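Local coordinates for adenosine monophosphate-protein transferase (Sulfolobus tokodaii, PDB 2EKM) that is of unknown function but belongs to the adenosine-specific kinase family and may transfer AMP to protein, at residues A[69-74]-A[85-90]. Sequence-based numbering, arbitrary orientation.
Sequences KLAQQT and VIYIKN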
loop_
_atom_site.group_PDB
_atom_site.type_symbol
_atom_site.label_atom_id
_atom_site.label_comp_id
_atom_site.label_asym_id
_atom_site.label_seq_id
_atom_site.Cartn_x
_atom_site.Cartn_y
_atom_site.Cartn_z
ATOM N N LYS A 69 -15.837 16.552 11.025
ATOM C CA LYS A 69 -16.859 15.646 11.551
ATOM C C LYS A 69 -16.990 14.388 10.698
ATOM O O LYS A 69 -17.122 13.283 11.221
ATOM C CB LYS A 69 -18.214 16.359 11.636
ATOM C CG LYS A 69 -18.330 17.325 12.808
ATOM C CD LYS A 69 -19.727 17.923 12.892
ATOM C CE LYS A 69 -19.954 18.631 14.222
ATOM N NZ LYS A 69 -19.037 19.784 14.437
ATOM N N LEU A 70 -16.958 14.558 9.384
ATOM C CA LEU A 70 -17.051 13.419 8.483
ATOM C C LEU A 70 -15.878 12.477 8.746
ATOM O O LEU A 70 -16.058 11.269 8.865
ATOM C CB LEU A 70 -17.022 13.895 7.031
ATOM C CG LEU A 70 -18.295 14.595 6.558
ATOM C CD1 LEU A 70 -18.073 15.219 5.186
ATOM C CD2 LEU A 70 -19.429 13.578 6.514
ATOM N N ALA A 71 -14.677 13.038 8.838
ATOM C CA ALA A 71 -13.477 12.241 9.093
ATOM C C ALA A 71 -13.600 11.480 10.408
ATOM O O ALA A 71 -13.261 10.302 10.484
ATOM C CB ALA A 71 -12.244 13.143 9.124
ATOM N N GLN A 72 -14.078 12.163 11.446
ATOM C CA GLN A 72 -14.250 11.548 12.760
ATOM C C GLN A 72 -15.215 10.364 12.686
ATOM O O GLN A 72 -14.923 9.272 13.177
ATOM C CB GLN A 72 -14.791 12.582 13.759
ATOM C CG GLN A 72 -13.791 13.675 14.161
ATOM C CD GLN A 72 -14.432 14.788 14.983
ATOM O OE1 GLN A 72 -13.741 15.588 15.616
ATOM N NE2 GLN A 72 -15.758 14.848 14.964
ATOM N N GLN A 73 -16.369 10.593 12.071
ATOM C CA GLN A 73 -17.390 9.561 11.936
ATOM C C GLN A 73 -16.875 8.337 11.185
ATOM O O GLN A 73 -17.000 7.210 11.660
ATOM C CB GLN A 73 -18.616 10.147 11.230
ATOM C CG GLN A 73 -19.278 11.259 12.028
ATOM C CD GLN A 73 -20.138 12.178 11.183
ATOM O OE1 GLN A 73 -20.665 13.170 11.678
ATOM N NE2 GLN A 73 -20.281 11.856 9.902
ATOM N N THR A 74 -16.291 8.564 10.014
ATOM C CA THR A 74 -15.759 7.471 9.217
ATOM C C THR A 74 -14.667 6.710 9.972
ATOM O O THR A 74 -14.617 5.483 9.924
ATOM C CB THR A 74 -15.225 8.000 7.865
ATOM O OG1 THR A 74 -16.327 8.515 7.104
ATOM C CG2 THR A 74 -14.543 6.891 7.069
ATOM N N VAL A 85 -8.164 9.151 8.176
ATOM C CA VAL A 85 -9.191 9.498 7.207
ATOM C C VAL A 85 -9.111 10.982 6.894
ATOM O O VAL A 85 -9.026 11.811 7.802
ATOM C CB VAL A 85 -10.612 9.189 7.752
ATOM C CG1 VAL A 85 -11.672 9.646 6.749
ATOM C CG2 VAL A 85 -10.753 7.699 8.022
ATOM N N ILE A 86 -9.131 11.305 5.606
ATOM C CA ILE A 86 -9.080 12.689 5.157
ATOM C C ILE A 86 -10.246 12.983 4.219
ATOM O O ILE A 86 -10.536 12.207 3.308
ATOM C CB ILE A 86 -7.778 13.000 4.371
ATOM C CG1 ILE A 86 -6.548 12.802 5.259
ATOM C CG2 ILE A 86 -7.819 14.433 3.863
ATOM C CD1 ILE A 86 -5.229 12.941 4.501
ATOM N N TYR A 87 -10.919 14.101 4.463
ATOM C CA TYR A 87 -12.018 14.546 3.619
ATOM C C TYR A 87 -11.565 15.884 3.058
ATOM O O TYR A 87 -11.039 16.716 3.796
ATOM C CB TYR A 87 -13.299 14.733 4.437
ATOM C CG TYR A 87 -14.112 13.473 4.603
ATOM C CD1 TYR A 87 -15.062 13.105 3.652
ATOM C CD2 TYR A 87 -13.928 12.640 5.704
ATOM C CE1 TYR A 87 -15.808 11.938 3.795
ATOM C CE2 TYR A 87 -14.666 11.470 5.856
ATOM C CZ TYR A 87 -15.604 11.127 4.897
ATOM O OH TYR A 87 -16.332 9.969 5.036
ATOM N N ILE A 88 -11.750 16.087 1.759
ATOM C CA ILE A 88 -11.355 17.347 1.137
ATOM C C ILE A 88 -12.446 17.876 0.218
ATOM O O ILE A 88 -13.248 17.116 -0.319
ATOM C CB ILE A 88 -10.045 17.209 0.307
ATOM C CG1 ILE A 88 -10.243 16.207 -0.833
ATOM C CG2 ILE A 88 -8.891 16.794 1.219
ATOM C CD1 ILE A 88 -9.045 16.080 -1.762
ATOM N N LYS A 89 -12.460 19.191 0.049
ATOM C CA LYS A 89 -13.383 19.839 -0.835
ATOM C C LYS A 89 -12.703 21.045 -1.435
ATOM O O LYS A 89 -11.710 21.552 -0.927
ATOM C CB LYS A 89 -14.582 20.274 0.003
ATOM C CG LYS A 89 -15.823 20.565 -0.838
ATOM C CD LYS A 89 -16.884 21.301 -0.021
ATOM C CE LYS A 89 -16.325 21.812 1.310
ATOM N NZ LYS A 89 -17.147 22.915 1.799
ATOM N N ASN A 90 -13.201 21.516 -2.574
ATOM C CA ASN A 90 -12.585 22.638 -3.276
ATOM C C ASN A 90 -11.156 22.252 -3.665
ATOM O O ASN A 90 -10.229 23.063 -3.625
ATOM C CB ASN A 90 -12.590 23.891 -2.389
ATOM C CG ASN A 90 -12.350 25.157 -3.180
ATOM O OD1 ASN A 90 -12.796 25.271 -4.319
ATOM N ND2 ASN A 90 -11.659 26.123 -2.579
#
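The aromatic ring of Y87 lies flat against one turn of the helix, with CB of L70 over its face, 3.5 Å from the ring centroid and only 10° off the ring normal. This CH-pi contact uses the first carbon of the leucine side chain; farther out, L70 CD1 comes within 4.0 Å of Y87 CD1, and the two side chains cross at nearly a right angle. The CB bond of Y87 already faces the helix, and chi1 (-86°) sets CG beside the backbone N, with the ring's face against L70. There CD2 meets the backbone of A71 obliquely, while A71 CB packs 3.8 Å from Y87 CD2. At the far end of the ring, T74 OG1 approaches in the ring plane and forms a short hydrogen bond of 2.5 Å with Y87 OH. T74 OG1 is also within weak hydrogen-bonding distance of L70 O, one turn back in the helix, and Y87 OH is further hydrogen-bonded to E11 O, so the buried phenol oxygen has two partners. A phenylalanine at Y87 would probably leave T74 OG1 and E11 O without the hydroxyl that joins them. Helix 65-78 is the connection of a beta-alpha-beta crossover from strand 57-62 to strand 83-89, with strand 44-50 between them in the five-stranded antiparallel sheet; it packs, nearly antiparallel at 150° and 7.5 Å between the local axes, on strand 83-89, the central strand. Two residues earlier on the same strand face, V85 points its side chain at the helix. V85 CG1, placed trans to the amide nitrogen, sits 3.9 Å from A71 CA, and both valine methyls meet T74 CG2, the branch of the threonine that carries the apolar packing while OG1 serves the tyrosine.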